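Local atomic coordinates of probable histone-lysine N-methyltransferase, H3 lysine-9 specific SUVH9 (PDB entry 4NJ5), a protein that acts in gene silencing, probably by binding methylated DNA and recruiting RNA polymerase V to chromatin, and lacks S-adenosyl-L-methionine binding and methyltransferase activity. Residues F85-L90 and G94-P99; F473-H476 and S480-F483; R236-K239 and S244-P247; I402-M405 and T409-Y412. All blocks are in the same frame, centred on the assembly; numbering follows the deposited sequence.

Contact 1 (F85-L90 and G94-P99); sequences FFRFEL and GLHGHP
Leu90 O gathers the backbone of the returning chain: Leu95 N donates to it at 2.9 Å, and His96 N adds a weak bond at 3.3 Å, while 85-90 and 94-99 also draw close at Arg87 and Pro99. The main side-chain grip is Arg87. Bent at chi2 (-70°) and again at chi3, its chain curls round the Pro99 carbonyl, whose oxygen sits 3.0 Å above the guanidinium plane, over its centre. From the same group NH2 donates to His98 O at 3.2 Å, the acceptor lying 22° out of the guanidinium plane, and NH1 reaches Ser101 O. A methionine in place of Arg87 would probably leave the carbonyls of His98 and Ser101 without these donors and the 94-99 loop less firmly tied to the helix. Arg87 CB also packs on Pro99 CB at 3.8 Å. Just before the helix ends, Leu90 CD2 meets Leu95 CD1 at 4.0 Å, the two side chains set at a slant. The His96 ring lies near Arg87 but spends NE2 on Gly102 O. Gly94, with phi 66°, is the C-prime residue of a Schellman motif, which here ends helix 87-92 and turns the chain toward strand 103-106 of the SRA domain.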
loop_
_atom_site.group_PDB
_atom_site.type_symbol
_atom_site.label_atom_id
_atom_site.label_comp_id
_atom_site.label_asym_id
_atom_site.label_seq_id
_atom_site.Cartn_x
_atom_site.Cartn_y
_atom_site.Cartn_z
ATOM N N PHE A 85 -3.203 7.246 -4.267
ATOM C CA PHE A 85 -4.527 7.500 -3.699
ATOM C C PHE A 85 -5.012 8.936 -3.862
ATOM O O PHE A 85 -6.176 9.234 -3.609
ATOM C CB PHE A 85 -4.550 7.107 -2.225
ATOM C CG PHE A 85 -4.184 5.677 -1.982
ATOM C CD1 PHE A 85 -5.020 4.657 -2.404
ATOM C CD2 PHE A 85 -3.004 5.348 -1.332
ATOM C CE1 PHE A 85 -4.690 3.332 -2.181
ATOM C CE2 PHE A 85 -2.666 4.025 -1.103
ATOM C CZ PHE A 85 -3.511 3.015 -1.529
ATOM N N PHE A 86 -4.117 9.823 -4.278
ATOM C CA PHE A 86 -4.459 11.228 -4.426
ATOM C C PHE A 86 -3.845 11.807 -5.691
ATOM O O PHE A 86 -2.777 11.373 -6.129
ATOM C CB PHE A 86 -3.977 12.029 -3.212
ATOM C CG PHE A 86 -4.501 11.526 -1.895
ATOM C CD1 PHE A 86 -3.729 10.688 -1.103
ATOM C CD2 PHE A 86 -5.759 11.897 -1.441
ATOM C CE1 PHE A 86 -4.201 10.227 0.113
ATOM C CE2 PHE A 86 -6.239 11.439 -0.221
ATOM C CZ PHE A 86 -5.458 10.602 0.557
ATOM N N ARG A 87 -4.520 12.792 -6.275
ATOM C CA ARG A 87 -3.999 13.480 -7.447
ATOM C C ARG A 87 -2.664 14.157 -7.166
ATOM O O ARG A 87 -1.741 14.069 -7.959
ATOM C CB ARG A 87 -5.008 14.508 -7.955
ATOM C CG ARG A 87 -6.286 13.928 -8.502
ATOM C CD ARG A 87 -6.045 13.211 -9.807
ATOM N NE ARG A 87 -6.832 13.768 -10.903
ATOM C CZ ARG A 87 -6.348 14.596 -11.820
ATOM N NH1 ARG A 87 -7.127 15.060 -12.784
ATOM N NH2 ARG A 87 -5.077 14.954 -11.769
ATOM N N PHE A 88 -2.568 14.832 -6.028
ATOM C CA PHE A 88 -1.364 15.586 -5.685
ATOM C C PHE A 88 -0.168 14.650 -5.556
ATOM O O PHE A 88 0.968 15.001 -5.902
ATOM C CB PHE A 88 -1.579 16.340 -4.379
ATOM C CG PHE A 88 -1.151 17.776 -4.430
ATOM C CD1 PHE A 88 0.182 18.120 -4.286
ATOM C CD2 PHE A 88 -2.086 18.784 -4.602
ATOM C CE1 PHE A 88 0.577 19.447 -4.318
ATOM C CE2 PHE A 88 -1.696 20.105 -4.633
ATOM C CZ PHE A 88 -0.361 20.436 -4.488
ATOM N N GLU A 89 -0.442 13.452 -5.054
ATOM C CA GLU A 89 0.559 12.402 -4.956
ATOM C C GLU A 89 1.233 12.175 -6.310
ATOM O O GLU A 89 2.448 11.992 -6.382
ATOM C CB GLU A 89 -0.094 11.109 -4.456
ATOM C CG GLU A 89 0.879 10.038 -4.035
ATOM C CD GLU A 89 0.196 8.866 -3.350
ATOM O OE1 GLU A 89 -1.051 8.872 -3.245
ATOM O OE2 GLU A 89 0.909 7.934 -2.919
ATOM N N LEU A 90 0.441 12.215 -7.380
ATOM C CA LEU A 90 0.962 12.064 -8.735
ATOM C C LEU A 90 1.932 13.183 -9.089
ATOM O O LEU A 90 2.871 12.978 -9.858
ATOM C CB LEU A 90 -0.181 12.035 -9.747
ATOM C CG LEU A 90 -1.201 10.913 -9.548
ATOM C CD1 LEU A 90 -2.340 11.041 -10.550
ATOM C CD2 LEU A 90 -0.528 9.557 -9.668
ATOM N N GLY A 94 6.053 13.079 -9.967
ATOM C CA GLY A 94 6.364 13.584 -11.294
ATOM C C GLY A 94 5.603 12.939 -12.440
ATOM O O GLY A 94 5.987 13.081 -13.602
ATOM N N LEU A 95 4.522 12.233 -12.123
ATOM C CA LEU A 95 3.720 11.569 -13.146
ATOM C C LEU A 95 2.780 12.537 -13.855
ATOM O O LEU A 95 2.598 12.467 -15.067
ATOM C CB LEU A 95 2.906 10.427 -12.534
ATOM C CG LEU A 95 3.647 9.122 -12.256
ATOM C CD1 LEU A 95 2.853 8.261 -11.285
ATOM C CD2 LEU A 95 3.919 8.369 -13.553
ATOM N N HIS A 96 2.184 13.440 -13.087
ATOM C CA HIS A 96 1.182 14.348 -13.619
ATOM C C HIS A 96 1.151 15.590 -12.747
ATOM O O HIS A 96 0.930 15.499 -11.540
ATOM C CB HIS A 96 -0.187 13.669 -13.623
ATOM C CG HIS A 96 -1.202 14.350 -14.480
ATOM N ND1 HIS A 96 -1.904 15.466 -14.066
ATOM C CD2 HIS A 96 -1.653 14.073 -15.727
ATOM C CE1 HIS A 96 -2.730 15.843 -15.018
ATOM N NE2 HIS A 96 -2.600 15.014 -16.041
ATOM N N GLY A 97 1.372 16.751 -13.360
ATOM C CA GLY A 97 1.532 17.987 -12.618
ATOM C C GLY A 97 0.291 18.841 -12.442
ATOM O O GLY A 97 0.353 19.876 -11.781
ATOM N N HIS A 98 -0.832 18.433 -13.027
ATOM C CA HIS A 98 -2.078 19.192 -12.865
ATOM C C HIS A 98 -3.207 18.364 -12.238
ATOM O O HIS A 98 -3.946 17.674 -12.940
ATOM C CB HIS A 98 -2.523 19.818 -14.190
ATOM C CG HIS A 98 -1.730 21.025 -14.585
ATOM N ND1 HIS A 98 -0.532 20.942 -15.262
ATOM C CD2 HIS A 98 -1.960 22.347 -14.391
ATOM C CE1 HIS A 98 -0.061 22.159 -15.471
ATOM N NE2 HIS A 98 -0.908 23.028 -14.951
ATOM N N PRO A 99 -3.348 18.455 -10.905
ATOM C CA PRO A 99 -4.249 17.634 -10.083
ATOM C C PRO A 99 -5.754 17.776 -10.363
ATOM O O PRO A 99 -6.519 16.946 -9.879
ATOM C CB PRO A 99 -3.924 18.083 -8.651
ATOM C CG PRO A 99 -3.340 19.442 -8.801
ATOM C CD PRO A 99 -2.578 19.408 -10.088
#

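Contact 2 (F473-H476 and S480-F483); sequences FVLH and SLMF
Leu475, the last residue of strand 469-475, faces a type I beta turn running from Ser480 to Phe483; the two backbones stay well apart, their nearest CA atoms, Leu475 and Ser480, being 7.9 Å from each other. The turn is closed by Phe483 N donating to Ser480 O at 3.0 Å. No hydrogen bond crosses between the segments, so the contact rests on the Leu475 side chain, which splits its two methyls between two targets. CD2 touches Ser480 O at 3.6 Å, while CD1 meets Leu481 CD1 at 3.8 Å, the two leucines crossing at about a right angle. Leu481 has its CB directed away from the strand, and it is the branch that folds back: chi2 is nearly eclipsed at -10°, which swings CD1 round to Leu475. Both leucines also touch His338 on the neighbouring strand 337-338. His478, in the intervening loop, bonds Ser480 N through ND1 and Phe483 O through NE2, gripping the turn at both ends. This is the connection of a beta hairpin: it joins the antiparallel strands 469-475 and 485-490 of the SET domain, with Leu475's side chain about 11 Å from a zinc ion of the pre-SET cluster.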
loop_
_atom_site.group_PDB
_atom_site.type_symbol
_atom_site.label_atom_id
_atom_site.label_comp_id
_atom_site.label_asym_id
_atom_site.label_seq_id
_atom_site.Cartn_x
_atom_site.Cartn_y
_atom_site.Cartn_z
ATOM N N PHE A 473 6.328 -6.322 17.352
ATOM C CA PHE A 473 5.926 -7.121 18.503
ATOM C C PHE A 473 4.839 -6.403 19.305
ATOM O O PHE A 473 5.029 -5.270 19.755
ATOM C CB PHE A 473 7.134 -7.470 19.383
ATOM C CG PHE A 473 8.140 -8.364 18.704
ATOM C CD1 PHE A 473 7.785 -9.638 18.286
ATOM C CD2 PHE A 473 9.440 -7.933 18.487
ATOM C CE1 PHE A 473 8.707 -10.465 17.656
ATOM C CE2 PHE A 473 10.368 -8.756 17.861
ATOM C CZ PHE A 473 9.999 -10.023 17.445
ATOM N N VAL A 474 3.717 -7.083 19.479
ATOM C CA VAL A 474 2.551 -6.545 20.091
ATOM C C VAL A 474 1.997 -7.327 21.267
ATOM O O VAL A 474 1.939 -8.509 21.275
ATOM C CB VAL A 474 1.455 -6.307 19.069
ATOM C CG1 VAL A 474 0.188 -5.866 19.721
ATOM C CG2 VAL A 474 1.903 -5.314 18.050
ATOM N N LEU A 475 1.562 -6.591 22.264
ATOM C CA LEU A 475 0.857 -7.148 23.367
ATOM C C LEU A 475 -0.545 -6.632 23.404
ATOM O O LEU A 475 -0.783 -5.458 23.268
ATOM C CB LEU A 475 1.559 -6.809 24.647
ATOM C CG LEU A 475 2.856 -7.502 24.891
ATOM C CD1 LEU A 475 3.548 -6.822 26.030
ATOM C CD2 LEU A 475 2.642 -8.969 25.173
ATOM N N HIS A 476 -1.496 -7.525 23.544
ATOM C CA HIS A 476 -2.838 -7.112 23.832
ATOM C C HIS A 476 -3.555 -7.964 24.809
ATOM O O HIS A 476 -4.080 -7.482 25.782
ATOM C CB HIS A 476 -3.657 -6.866 22.594
ATOM C CG HIS A 476 -3.833 -8.057 21.753
ATOM N ND1 HIS A 476 -4.812 -8.906 21.928
ATOM C CD2 HIS A 476 -3.110 -8.516 20.714
ATOM C CE1 HIS A 476 -4.710 -9.858 21.035
ATOM N NE2 HIS A 476 -3.689 -9.596 20.284
ATOM N N SER A 480 2.974 -10.490 29.160
ATOM C CA SER A 480 4.317 -11.024 29.334
ATOM C C SER A 480 5.264 -10.469 28.279
ATOM O O SER A 480 5.104 -10.753 27.093
ATOM C CB SER A 480 4.303 -12.549 29.257
ATOM O OG SER A 480 5.621 -13.069 29.300
ATOM N N LEU A 481 6.249 -9.687 28.714
ATOM C CA LEU A 481 7.257 -9.131 27.807
ATOM C C LEU A 481 8.016 -10.210 27.038
ATOM O O LEU A 481 8.499 -9.970 25.934
ATOM C CB LEU A 481 8.255 -8.255 28.570
ATOM C CG LEU A 481 7.856 -6.828 28.961
ATOM C CD1 LEU A 481 6.551 -6.398 28.304
ATOM C CD2 LEU A 481 7.779 -6.677 30.471
ATOM N N MET A 482 8.117 -11.397 27.627
ATOM C CA MET A 482 8.852 -12.497 27.012
ATOM C C MET A 482 8.115 -13.080 25.810
ATOM O O MET A 482 8.735 -13.660 24.917
ATOM C CB MET A 482 9.113 -13.601 28.039
ATOM C CG MET A 482 9.757 -13.126 29.340
ATOM S SD MET A 482 11.522 -12.767 29.210
ATOM C CE MET A 482 11.515 -11.015 28.824
ATOM N N PHE A 483 6.795 -12.925 25.784
ATOM C CA PHE A 483 5.992 -13.556 24.740
ATOM C C PHE A 483 5.026 -12.627 23.999
ATOM O O PHE A 483 3.827 -12.898 23.951
ATOM C CB PHE A 483 5.216 -14.738 25.323
ATOM C CG PHE A 483 6.053 -15.963 25.545
ATOM C CD1 PHE A 483 6.416 -16.768 24.479
ATOM C CD2 PHE A 483 6.471 -16.315 26.818
ATOM C CE1 PHE A 483 7.184 -17.899 24.678
ATOM C CE2 PHE A 483 7.241 -17.446 27.023
ATOM C CZ PHE A 483 7.597 -18.238 25.951
#

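Contact 3 (R236-K239 and S244-P247); sequences RTLK and SVRP
Apolar contact does most of the work between Thr237 and Leu238 on the helix and Val245 on the chain that follows it. Leu238 CD2 presses on Val245 CG2 at 3.6 Å, the two side chains meeting at a slant, and the same methyl lies 3.8 Å from Arg246 CD. One residue earlier on the helix, Thr237 offers its methyl rather than its hydroxyl: with CG2 anti to the backbone N and OG1 at chi1 -56°, CG2 points at the loop and reaches Val245 CG1 at 3.8 Å. Phe234, from the same helix, touches both Val245 and Arg246.

A second kind of meeting sets carbon against polar groups. Leu238 CD1 lies over one face of the Arg246 guanidinium, 3.7 Å from NH1, and Thr237 CG2 comes to 3.5 Å from Ser244 OG.

Hydrogen bonds are absent between the segments, and the polar groups look elsewhere. Thr237 OG1 bonds Lys233 O one helical turn back, and Ser244 OG bonds Asn241 O. The guanidinium of Arg246, at the end of a chain extended from CG to NE, has several partners of its own: NH1 pairs with Glu364 and Tyr250 OH, and the group makes a cation-pi contact with Phe267. Arg376 brings a like charge close to NH2, which Glu364 would probably help to offset.

The chemistry implies a division of labour. Methyls hold the loop against helix 228-240, and the charged end of Arg246 passes across Leu238 to tie the loop to the sheet containing strands 250-252, 264-267 and 363-367.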
loop_
_atom_site.group_PDB
_atom_site.type_symbol
_atom_site.label_atom_id
_atom_site.label_comp_id
_atom_site.label_asym_id
_atom_site.label_seq_id
_atom_site.Cartn_x
_atom_site.Cartn_y
_atom_site.Cartn_z
ATOM N N ARG A 236 -10.412 -7.593 -8.144
ATOM C CA ARG A 236 -11.803 -7.336 -7.786
ATOM C C ARG A 236 -12.700 -8.500 -8.201
ATOM O O ARG A 236 -13.514 -8.999 -7.411
ATOM C CB ARG A 236 -12.262 -6.032 -8.439
ATOM C CG ARG A 236 -13.768 -5.823 -8.436
ATOM C CD ARG A 236 -14.172 -4.776 -9.458
ATOM N NE ARG A 236 -13.812 -3.417 -9.059
ATOM C CZ ARG A 236 -13.792 -2.375 -9.883
ATOM N NH1 ARG A 236 -14.099 -2.536 -11.159
ATOM N NH2 ARG A 236 -13.453 -1.176 -9.429
ATOM N N THR A 237 -12.527 -8.935 -9.446
ATOM C CA THR A 237 -13.318 -10.037 -9.985
ATOM C C THR A 237 -13.069 -11.312 -9.176
ATOM O O THR A 237 -13.975 -12.124 -8.972
ATOM C CB THR A 237 -13.002 -10.289 -11.468
ATOM O OG1 THR A 237 -13.202 -9.074 -12.197
ATOM C CG2 THR A 237 -13.896 -11.379 -12.029
ATOM N N LEU A 238 -11.838 -11.479 -8.706
ATOM C CA LEU A 238 -11.508 -12.600 -7.836
ATOM C C LEU A 238 -12.250 -12.500 -6.511
ATOM O O LEU A 238 -12.508 -13.513 -5.861
ATOM C CB LEU A 238 -10.004 -12.662 -7.587
ATOM C CG LEU A 238 -9.156 -13.110 -8.770
ATOM C CD1 LEU A 238 -7.714 -13.270 -8.324
ATOM C CD2 LEU A 238 -9.700 -14.409 -9.338
ATOM N N LYS A 239 -12.580 -11.279 -6.103
ATOM C CA LYS A 239 -13.395 -11.106 -4.901
ATOM C C LYS A 239 -14.883 -11.353 -5.159
ATOM O O LYS A 239 -15.605 -11.765 -4.253
ATOM C CB LYS A 239 -13.205 -9.715 -4.297
ATOM C CG LYS A 239 -11.794 -9.429 -3.824
ATOM C CD LYS A 239 -11.638 -7.967 -3.447
ATOM C CE LYS A 239 -12.565 -7.586 -2.309
ATOM N NZ LYS A 239 -12.327 -6.186 -1.866
ATOM N N SER A 244 -15.011 -17.050 -12.944
ATOM C CA SER A 244 -15.223 -16.455 -14.258
ATOM C C SER A 244 -13.897 -16.145 -14.949
ATOM O O SER A 244 -13.813 -16.170 -16.176
ATOM C CB SER A 244 -16.073 -15.187 -14.157
ATOM O OG SER A 244 -15.332 -14.127 -13.578
ATOM N N VAL A 245 -12.865 -15.849 -14.167
ATOM C CA VAL A 245 -11.554 -15.566 -14.740
ATOM C C VAL A 245 -10.549 -16.674 -14.442
ATOM O O VAL A 245 -9.542 -16.804 -15.135
ATOM C CB VAL A 245 -10.990 -14.210 -14.265
ATOM C CG1 VAL A 245 -11.896 -13.070 -14.718
ATOM C CG2 VAL A 245 -10.810 -14.199 -12.754
ATOM N N ARG A 246 -10.828 -17.472 -13.416
ATOM C CA ARG A 246 -9.977 -18.605 -13.076
ATOM C C ARG A 246 -10.803 -19.875 -12.897
ATOM O O ARG A 246 -11.032 -20.314 -11.772
ATOM C CB ARG A 246 -9.176 -18.317 -11.804
ATOM C CG ARG A 246 -7.897 -17.515 -12.027
ATOM C CD ARG A 246 -7.319 -17.051 -10.702
ATOM N NE ARG A 246 -5.936 -16.602 -10.810
ATOM C CZ ARG A 246 -5.173 -16.289 -9.766
ATOM N NH1 ARG A 246 -5.659 -16.378 -8.535
ATOM N NH2 ARG A 246 -3.922 -15.888 -9.950
ATOM N N PRO A 247 -11.249 -20.473 -14.013
ATOM C CA PRO A 247 -12.110 -21.659 -13.943
ATOM C C PRO A 247 -11.388 -22.874 -13.360
ATOM O O PRO A 247 -12.045 -23.815 -12.914
ATOM C CB PRO A 247 -12.504 -21.898 -15.408
ATOM C CG PRO A 247 -11.431 -21.242 -16.207
ATOM C CD PRO A 247 -10.974 -20.062 -15.401
#

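Contact 4 (I402-M405 and T409-Y412); sequences ILTM and TLVY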
loop_
_atom_site.group_PDB
_atom_site.type_symbol
_atom_site.label_atom_id
_atom_site.label_comp_id
_atom_site.label_asym_id
_atom_site.label_seq_id
_atom_site.Cartn_x
_atom_site.Cartn_y
_atom_site.Cartn_z
ATOM N N ILE A 402 14.161 -29.146 23.138
ATOM C CA ILE A 402 13.807 -30.549 22.945
ATOM C C ILE A 402 13.434 -30.824 21.492
ATOM O O ILE A 402 13.935 -31.774 20.888
ATOM C CB ILE A 402 12.668 -30.989 23.887
ATOM C CG1 ILE A 402 13.197 -31.117 25.317
ATOM C CG2 ILE A 402 12.084 -32.314 23.429
ATOM C CD1 ILE A 402 12.126 -31.377 26.356
ATOM N N LEU A 403 12.569 -29.986 20.923
ATOM C CA LEU A 403 12.218 -30.146 19.512
ATOM C C LEU A 403 13.423 -29.937 18.588
ATOM O O LEU A 403 13.524 -30.559 17.531
ATOM C CB LEU A 403 11.066 -29.216 19.127
ATOM C CG LEU A 403 9.673 -29.616 19.609
ATOM C CD1 LEU A 403 8.694 -28.459 19.467
ATOM C CD2 LEU A 403 9.171 -30.822 18.837
ATOM N N THR A 404 14.342 -29.073 18.999
ATOM C CA THR A 404 15.509 -28.733 18.185
ATOM C C THR A 404 16.597 -29.811 18.252
ATOM O O THR A 404 17.413 -29.939 17.342
ATOM C CB THR A 404 16.087 -27.346 18.574
ATOM O OG1 THR A 404 16.166 -26.510 17.415
ATOM C CG2 THR A 404 17.464 -27.477 19.193
ATOM N N MET A 405 16.603 -30.591 19.326
ATOM C CA MET A 405 17.554 -31.691 19.448
ATOM C C MET A 405 17.071 -32.917 18.683
ATOM O O MET A 405 17.840 -33.847 18.433
ATOM C CB MET A 405 17.798 -32.048 20.916
ATOM C CG MET A 405 18.642 -31.029 21.653
ATOM S SD MET A 405 20.264 -30.793 20.897
ATOM C CE MET A 405 20.659 -29.147 21.485
ATOM N N THR A 409 13.044 -27.852 12.527
ATOM C CA THR A 409 13.394 -26.477 12.187
ATOM C C THR A 409 12.407 -25.514 12.837
ATOM O O THR A 409 11.198 -25.720 12.767
ATOM C CB THR A 409 13.401 -26.263 10.662
ATOM O OG1 THR A 409 14.333 -27.167 10.055
ATOM C CG2 THR A 409 13.795 -24.834 10.321
ATOM N N LEU A 410 12.928 -24.470 13.474
ATOM C CA LEU A 410 12.098 -23.514 14.205
ATOM C C LEU A 410 12.243 -22.092 13.669
ATOM O O LEU A 410 13.302 -21.708 13.173
ATOM C CB LEU A 410 12.458 -23.536 15.691
ATOM C CG LEU A 410 11.595 -24.362 16.648
ATOM C CD1 LEU A 410 11.081 -25.630 15.991
ATOM C CD2 LEU A 410 12.396 -24.698 17.897
ATOM N N VAL A 411 11.174 -21.310 13.783
ATOM C CA VAL A 411 11.207 -19.908 13.386
ATOM C C VAL A 411 11.503 -19.011 14.584
ATOM O O VAL A 411 10.875 -19.132 15.635
ATOM C CB VAL A 411 9.881 -19.468 12.742
ATOM C CG1 VAL A 411 9.918 -17.983 12.414
ATOM C CG2 VAL A 411 9.609 -20.285 11.493
ATOM N N TYR A 412 12.470 -18.118 14.420
ATOM C CA TYR A 412 12.840 -17.190 15.478
ATOM C C TYR A 412 12.482 -15.771 15.059
ATOM O O TYR A 412 13.213 -15.142 14.293
ATOM C CB TYR A 412 14.334 -17.301 15.793
ATOM C CG TYR A 412 14.731 -18.643 16.371
ATOM C CD1 TYR A 412 14.844 -18.823 17.744
ATOM C CD2 TYR A 412 14.986 -19.732 15.545
ATOM C CE1 TYR A 412 15.206 -20.050 18.278
ATOM C CE2 TYR A 412 15.345 -20.961 16.068
ATOM C CZ TYR A 412 15.454 -21.114 17.436
ATOM O OH TYR A 412 15.809 -22.336 17.961
#
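Thr404, Leu410 and Tyr412 are brought near one another by torsions of unequal quality. Tyr412 has CG beside its backbone N and anti to the carbonyl carbon (chi1 -65°), which carries the ring and its OH back toward the helix although the CB itself does not aim there. Leu410 points its CB at the helix, with chi1 at -98°, some way off a staggered position. Thr404 is also off a staggered position, at chi1 -125°, and because this residue is poorly ordered the placing of its hydroxyl and methyl is doubtful.

As modelled, Thr404 OG1 sits 4.2 Å from Leu410 CD2 and equally 4.2 Å from Tyr412 OH. The first is a loose approach of a methyl to an oxygen, and the second is too long to count as a hydrogen bond. Leu403 adds a little cover from the preceding helix position, its CB approaching Leu410 CD1 at 4.8 Å. The backbones stay further apart, the CA atoms of Thr404 and Thr409 lying 6.7 Å from each other, and no hydrogen bond links the two segments.

The loop has firmer partners elsewhere. Leu410 and Tyr412 both touch Ala448, Val411 shares a backbone hydrogen bond with Met449, and the Tyr412 ring makes a cation-pi contact with Arg415. The loop 409-412 therefore runs beside strand 448-450, and helix 397-405 rests only lightly against it at the protein surface. A short helix followed by a long connection before the next strand is consistent with the variable insert found within SET domains.

Followed from the N terminus, the four contacts come strictly in series, and none nests in or crosses another. Contact 1 closes the turn after helix 87-92 in the SRA domain. Contact 3 comes next, folding the loop after helix 228-240 back onto it on the way into strand 250-252. Contacts 4 and 2 follow within the SET domain: contact 4 bends the chain back beyond helix 397-405, and contact 2 closes the connection between strands 469-475 and 485-490. These last two are neighbours, their nearest atoms about 7 Å apart, whereas contact 1 lies across the chain's centre from both, its centre 41 Å from that of contact 2.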